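Local coordinates for protein DNA polymerase III subunit delta (Bacillus subtilis, PDB 3ZH9) that probably serves, as the delta subunit of the clamp loader, as the wrench that opens the beta sliding clamp for loading onto primed DNA, at residues I219-L222 with I223-I226; V211-S214 with L215-I219. All coordinates share one frame; numbering follows the deposited sequence.

Interaction 1. Residues I219-L222 with I223-I226; sequences IFEL and INKI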
ATOM      1  N   ILE A 219       2.923 -18.180  -3.465  1.00 43.63           N
ATOM      2  CA  ILE A 219       2.098 -18.803  -2.419  1.00 37.93           C
ATOM      3  C   ILE A 219       0.627 -18.808  -2.824  1.00 38.00           C
ATOM      4  O   ILE A 219      -0.048 -19.836  -2.738  1.00 38.26           O
ATOM      5  CB  ILE A 219       2.239 -18.080  -1.053  1.00 36.51           C
ATOM      6  CG1 ILE A 219       3.677 -18.156  -0.535  1.00 41.69           C
ATOM      7  CG2 ILE A 219       1.235 -18.633  -0.030  1.00 35.12           C
ATOM      8  CD1 ILE A 219       4.353 -19.479  -0.791  1.00 44.48           C
ATOM      9  N   PHE A 220       0.124 -17.660  -3.272  1.00 39.73           N
ATOM     10  CA  PHE A 220      -1.257 -17.598  -3.740  1.00 37.39           C
ATOM     11  C   PHE A 220      -1.519 -18.681  -4.787  1.00 30.07           C
ATOM     12  O   PHE A 220      -2.496 -19.434  -4.706  1.00 41.57           O
ATOM     13  CB  PHE A 220      -1.594 -16.214  -4.324  1.00 37.69           C
ATOM     14  CG  PHE A 220      -2.981 -16.132  -4.907  1.00 43.43           C
ATOM     15  CD1 PHE A 220      -4.091 -16.022  -4.081  1.00 40.70           C
ATOM     16  CD2 PHE A 220      -3.178 -16.189  -6.276  1.00 50.15           C
ATOM     17  CE1 PHE A 220      -5.372 -15.960  -4.610  1.00 41.26           C
ATOM     18  CE2 PHE A 220      -4.451 -16.130  -6.809  1.00 52.23           C
ATOM     19  CZ  PHE A 220      -5.552 -16.019  -5.971  1.00 48.49           C
ATOM     20  N   GLU A 221      -0.639 -18.755  -5.771  1.00 38.93           N
ATOM     21  CA  GLU A 221      -0.823 -19.676  -6.896  1.00 44.07           C
ATOM     22  C   GLU A 221      -0.712 -21.118  -6.448  1.00 42.88           C
ATOM     23  O   GLU A 221      -1.450 -21.993  -6.922  1.00 44.40           O
ATOM     24  CB  GLU A 221       0.203 -19.400  -8.001  1.00 50.68           C
ATOM     25  CG  GLU A 221      -0.116 -18.180  -8.857  1.00 73.30           C
ATOM     26  CD  GLU A 221      -1.462 -18.291  -9.569  1.00 89.02           C
ATOM     27  OE1 GLU A 221      -2.013 -19.413  -9.656  1.00 87.60           O
ATOM     28  OE2 GLU A 221      -1.970 -17.247 -10.040  1.00 98.96           O
ATOM     29  N   LEU A 222       0.221 -21.371  -5.540  1.00 34.05           N
ATOM     30  CA  LEU A 222       0.382 -22.711  -5.008  1.00 32.89           C
ATOM     31  C   LEU A 222      -0.942 -23.169  -4.414  1.00 43.02           C
ATOM     32  O   LEU A 222      -1.320 -24.325  -4.545  1.00 51.12           O
ATOM     33  CB  LEU A 222       1.455 -22.716  -3.929  1.00 38.81           C
ATOM     34  CG  LEU A 222       1.570 -23.992  -3.100  1.00 44.20           C
ATOM     35  CD1 LEU A 222       1.835 -25.181  -4.004  1.00 38.65           C
ATOM     36  CD2 LEU A 222       2.681 -23.823  -2.068  1.00 45.18           C
ATOM     37  N   ILE A 223      -1.654 -22.255  -3.762  1.00 40.17           N
ATOM     38  CA  ILE A 223      -2.906 -22.622  -3.117  1.00 37.11           C
ATOM     39  C   ILE A 223      -4.002 -22.830  -4.151  1.00 42.59           C
ATOM     40  O   ILE A 223      -4.841 -23.727  -4.000  1.00 42.96           O
ATOM     41  CB  ILE A 223      -3.327 -21.603  -2.028  1.00 41.94           C
ATOM     42  CG1 ILE A 223      -2.404 -21.727  -0.818  1.00 36.36           C
ATOM     43  CG2 ILE A 223      -4.765 -21.846  -1.584  1.00 40.45           C
ATOM     44  CD1 ILE A 223      -2.413 -20.501   0.088  1.00 37.41           C
ATOM     45  N   ASN A 224      -3.999 -22.025  -5.212  1.00 37.63           N
ATOM     46  CA  ASN A 224      -4.948 -22.268  -6.306  1.00 41.17           C
ATOM     47  C   ASN A 224      -4.777 -23.649  -6.911  1.00 47.54           C
ATOM     48  O   ASN A 224      -5.741 -24.394  -7.074  1.00 54.82           O
ATOM     49  CB  ASN A 224      -4.808 -21.230  -7.409  1.00 45.99           C
ATOM     50  CG  ASN A 224      -5.691 -20.039  -7.188  1.00 55.04           C
ATOM     51  OD1 ASN A 224      -6.646 -20.093  -6.408  1.00 51.59           O
ATOM     52  ND2 ASN A 224      -5.380 -18.946  -7.867  1.00 60.13           N
ATOM     53  N   LYS A 225      -3.538 -23.984  -7.243  1.00 49.99           N
ATOM     54  CA  LYS A 225      -3.236 -25.255  -7.878  1.00 44.45           C
ATOM     55  C   LYS A 225      -3.646 -26.417  -6.999  1.00 58.20           C
ATOM     56  O   LYS A 225      -4.174 -27.414  -7.488  1.00 67.91           O
ATOM     57  CB  LYS A 225      -1.754 -25.333  -8.218  1.00 41.45           C
ATOM     58  CG  LYS A 225      -1.342 -24.305  -9.241  1.00 51.48           C
ATOM     59  CD  LYS A 225      -2.226 -24.403 -10.481  1.00 60.79           C
ATOM     60  CE  LYS A 225      -2.077 -23.168 -11.369  1.00 69.82           C
ATOM     61  NZ  LYS A 225      -2.959 -23.229 -12.573  1.00 75.13           N
ATOM     62  N   ILE A 226      -3.423 -26.284  -5.697  1.00 52.48           N
ATOM     63  CA  ILE A 226      -3.754 -27.359  -4.778  1.00 55.76           C
ATOM     64  C   ILE A 226      -5.257 -27.584  -4.664  1.00 62.18           C
ATOM     65  O   ILE A 226      -5.736 -28.703  -4.852  1.00 67.13           O
ATOM     66  CB  ILE A 226      -3.161 -27.131  -3.381  1.00 51.07           C
ATOM     67  CG1 ILE A 226      -1.675 -27.500  -3.378  1.00 46.04           C
ATOM     68  CG2 ILE A 226      -3.902 -27.976  -2.356  1.00 55.02           C
ATOM     69  CD1 ILE A 226      -0.936 -27.048  -2.130  1.00 47.09           C
TER

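Interaction 2. Residues V211-S214 with L215-I219; sequences VARS and LEQNI. With SO4 (sulfate ion), chain H; SO4 (sulfate ion), chain M.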
ATOM      1  N   VAL A 211      10.933  -9.243 -14.594  1.00 24.73           N
ATOM      2  CA  VAL A 211      10.202  -9.123 -13.324  1.00 26.63           C
ATOM      3  C   VAL A 211       9.879 -10.485 -12.747  1.00 28.77           C
ATOM      4  O   VAL A 211       9.140 -11.264 -13.364  1.00 29.62           O
ATOM      5  CB  VAL A 211       8.882  -8.346 -13.483  1.00 28.07           C
ATOM      6  CG1 VAL A 211       8.108  -8.293 -12.157  1.00 26.63           C
ATOM      7  CG2 VAL A 211       9.121  -6.940 -14.007  1.00 26.70           C
ATOM      8  N   ALA A 212      10.443 -10.784 -11.575  1.00 26.74           N
ATOM      9  CA  ALA A 212      10.233 -12.090 -10.955  1.00 31.60           C
ATOM     10  C   ALA A 212       8.882 -12.157 -10.237  1.00 37.48           C
ATOM     11  O   ALA A 212       8.494 -11.231  -9.520  1.00 38.95           O
ATOM     12  CB  ALA A 212      11.363 -12.416  -9.977  1.00 30.93           C
ATOM     13  N   ARG A 213       8.174 -13.263 -10.424  1.00 35.99           N
ATOM     14  CA  ARG A 213       6.937 -13.509  -9.690  1.00 34.08           C
ATOM     15  C   ARG A 213       7.245 -13.475  -8.204  1.00 33.98           C
ATOM     16  O   ARG A 213       8.147 -14.166  -7.738  1.00 41.79           O
ATOM     17  CB  ARG A 213       6.365 -14.856 -10.094  1.00 34.36           C
ATOM     18  CG  ARG A 213       4.911 -15.052  -9.728  1.00 39.77           C
ATOM     19  CD  ARG A 213       4.385 -16.373 -10.295  1.00 45.67           C
ATOM     20  NE  ARG A 213       4.295 -16.311 -11.753  1.00 52.68           N
ATOM     21  CZ  ARG A 213       3.158 -16.188 -12.438  1.00 55.41           C
ATOM     22  NH1 ARG A 213       1.987 -16.132 -11.808  1.00 64.85           N
ATOM     23  NH2 ARG A 213       3.192 -16.132 -13.761  1.00 45.43           N
ATOM     24  N   SER A 214       6.526 -12.645  -7.458  1.00 31.46           N
ATOM     25  CA  SER A 214       6.792 -12.505  -6.026  1.00 41.85           C
ATOM     26  C   SER A 214       6.523 -13.815  -5.255  1.00 40.51           C
ATOM     27  O   SER A 214       5.725 -14.660  -5.682  1.00 39.78           O
ATOM     28  CB  SER A 214       5.974 -11.356  -5.422  1.00 46.91           C
ATOM     29  OG  SER A 214       4.621 -11.738  -5.250  1.00 47.79           O
ATOM     30  N   LEU A 215       7.219 -13.984  -4.138  1.00 36.23           N
ATOM     31  CA  LEU A 215       7.003 -15.124  -3.245  1.00 44.20           C
ATOM     32  C   LEU A 215       5.539 -15.205  -2.812  1.00 43.75           C
ATOM     33  O   LEU A 215       4.934 -16.282  -2.804  1.00 37.97           O
ATOM     34  CB  LEU A 215       7.902 -14.992  -2.015  1.00 54.54           C
ATOM     35  CG  LEU A 215       7.899 -16.094  -0.952  1.00 58.85           C
ATOM     36  CD1 LEU A 215       8.175 -17.451  -1.574  1.00 58.35           C
ATOM     37  CD2 LEU A 215       8.945 -15.777   0.105  1.00 55.25           C
ATOM     38  N   GLU A 216       4.968 -14.053  -2.472  1.00 40.53           N
ATOM     39  CA  GLU A 216       3.589 -13.987  -2.013  1.00 40.63           C
ATOM     40  C   GLU A 216       2.629 -14.362  -3.137  1.00 37.15           C
ATOM     41  O   GLU A 216       1.590 -14.984  -2.907  1.00 35.30           O
ATOM     42  CB  GLU A 216       3.265 -12.585  -1.484  1.00 47.68           C
ATOM     43  CG  GLU A 216       1.821 -12.425  -1.029  1.00 61.01           C
ATOM     44  CD  GLU A 216       1.494 -11.011  -0.557  1.00 66.92           C
ATOM     45  OE1 GLU A 216       1.318 -10.118  -1.419  1.00 57.02           O
ATOM     46  OE2 GLU A 216       1.403 -10.802   0.676  1.00 69.99           O
ATOM     47  N   GLN A 217       2.968 -13.986  -4.363  1.00 36.53           N
ATOM     48  CA  GLN A 217       2.138 -14.385  -5.494  1.00 30.92           C
ATOM     49  C   GLN A 217       2.283 -15.888  -5.740  1.00 39.07           C
ATOM     50  O   GLN A 217       1.297 -16.587  -6.045  1.00 35.59           O
ATOM     51  CB  GLN A 217       2.509 -13.585  -6.745  1.00 34.53           C
ATOM     52  CG  GLN A 217       2.083 -14.257  -8.042  1.00 53.95           C
ATOM     53  CD  GLN A 217       0.594 -14.197  -8.254  1.00 57.55           C
ATOM     54  OE1 GLN A 217      -0.083 -13.374  -7.652  1.00 66.16           O
ATOM     55  NE2 GLN A 217       0.074 -15.068  -9.109  1.00 55.41           N
ATOM     56  N   ASN A 218       3.509 -16.392  -5.597  1.00 37.03           N
ATOM     57  CA  ASN A 218       3.747 -17.830  -5.732  1.00 35.64           C
ATOM     58  C   ASN A 218       2.922 -18.629  -4.720  1.00 38.93           C
ATOM     59  O   ASN A 218       2.282 -19.622  -5.081  1.00 42.40           O
ATOM     60  CB  ASN A 218       5.236 -18.158  -5.617  1.00 36.64           C
ATOM     61  CG  ASN A 218       5.959 -18.061  -6.958  1.00 43.93           C
ATOM     62  OD1 ASN A 218       5.460 -18.534  -7.980  1.00 54.49           O
ATOM     63  ND2 ASN A 218       7.116 -17.425  -6.963  1.00 35.63           N
ATOM     64  N   ILE A 219       2.923 -18.180  -3.465  1.00 43.63           N
ATOM     65  CA  ILE A 219       2.098 -18.803  -2.419  1.00 37.93           C
ATOM     66  C   ILE A 219       0.627 -18.808  -2.824  1.00 38.00           C
ATOM     67  O   ILE A 219      -0.048 -19.836  -2.738  1.00 38.26           O
ATOM     68  CB  ILE A 219       2.239 -18.080  -1.053  1.00 36.51           C
ATOM     69  CG1 ILE A 219       3.677 -18.156  -0.535  1.00 41.69           C
ATOM     70  CG2 ILE A 219       1.235 -18.633  -0.030  1.00 35.12           C
ATOM     71  CD1 ILE A 219       4.353 -19.479  -0.791  1.00 44.48           C
TER
HETATM   72  S   SO4 H1346       9.922 -15.792 -12.519  1.00 54.54           S
HETATM   73  O1  SO4 H1346      10.427 -15.428 -13.850  1.00 58.91           O
HETATM   74  O2  SO4 H1346       8.681 -15.062 -12.284  1.00 54.32           O
HETATM   75  O3  SO4 H1346      10.887 -15.435 -11.477  1.00 44.34           O
HETATM   76  O4  SO4 H1346       9.671 -17.236 -12.496  1.00 64.54           O
HETATM   77  S   SO4 M1351       5.978 -15.473 -16.519  1.00 71.66           S
HETATM   78  O1  SO4 M1351       6.092 -14.021 -16.287  1.00 39.42           O
HETATM   79  O2  SO4 M1351       4.758 -15.986 -15.891  1.00 75.14           O
HETATM   80  O3  SO4 M1351       7.129 -16.177 -15.948  1.00 79.12           O
HETATM   81  O4  SO4 M1351       5.946 -15.742 -17.957  1.00 82.82           O

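Interaction 1. Residues I219-L222 with I223-I226
Ile-219 to Leu-222 and Ile-223 to Ile-226 are consecutive turns of helix 215-227, joined by the i to i+4 ladder of an alpha-helix. Lys-225 N donates to Glu-221 O at 2.9 Å and 171°, the straightest rung; Ile-223 N bonds to Ile-219 O and, weakly, to Phe-220 O. The same four-residue spacing pairs the side chains. Leu-222 and Ile-226 lie alongside each other, pointing the same way, with their CD1 atoms 3.8 Å apart, while Ile-219 CG2 reaches Ile-223 CD1 at 4.1 Å. Helices 231-243 and 248-269 pack on Ile-219, 248-269 and 286-296 on Ile-223, 231-243 and 325-338 on Ile-226. The amide of Asn-224 comes obliquely to the Phe-220 ring, its plane turned 73° from the ring's, and ND2 approaches CE2 to 3.1 Å. Asn-224 OD1 is hydrogen-bonded to Gln-295, which helps to hold the amide's rotation. Glu-221 OE1 stands 4.9 Å from Lys-225 NZ, whose outside partner, Glu-233, is itself a long, weak ion pair. The isoleucines are thus buried against neighbouring helices, Phe-220, Glu-221, Asn-224 and Lys-225 stay partly exposed, and any attraction between Glu-221 and Lys-225 is probably modest.

Interaction 2. Residues V211-S214 with L215-I219
Ser-214 is the N-cap of helix 215-227. Its OG accepts from Gln-217 N at 2.9 Å and 148°, and its carbonyl O takes the first i to i+4 bond, from Asn-218 N at 2.8 Å. The hydroxyl gets there because chi1 of 76° sets OG between the backbone N and the carbonyl carbon, turned back over the first helical turn. This is the tight part: OG also lies against Gln-217 CB at 3.2 Å, and Arg-213 CG packs on Gln-217 CG at 3.4 Å. Asn-218 joins in from another direction, its OD1 meeting Arg-213 CD at 3.3 Å while the two side chains cross at about a right angle. Farther out the contact loosens. The guanidinium of Arg-213 and the amide of Gln-217 are turned 51° apart, and NH1 and NE2, both donors, make no bond. Instead the arginine looks to anions: NH2 donates to O2 of the chain M sulfate, which sits at the edge of the guanidinium and in its plane, and the backbone N binds O2 of the chain H sulfate at 2.6 Å. Both ions probably come from the crystallisation liquor. Capping thus satisfies Gln-217 N, which the first turn cannot satisfy itself, while one sulfate held by a guanidinium and another by a backbone N-H suggest no more than some affinity for anions at this spot.

Followed from the N terminus, the chain leaves helix 204-210, runs through the short loop 211-214 and enters helix 215-227. Interaction 2 lies at that entry and closes no long loop, since its halves are adjacent; interaction 1 is the next length of the same helix. The two neither nest nor cross but run in series, sharing Ile-219, with centres about 11 Å apart. They also touch where Glu-221 CG packs against Arg-213 NH1, 4.2 Å away. Together they lead from the side of helix 168-177, which contacts the loop, to the C-terminal helical bundle, where helices 231-243 and 248-269 contact the helix from its first turn and 286-296 and 325-338 join along interaction 1.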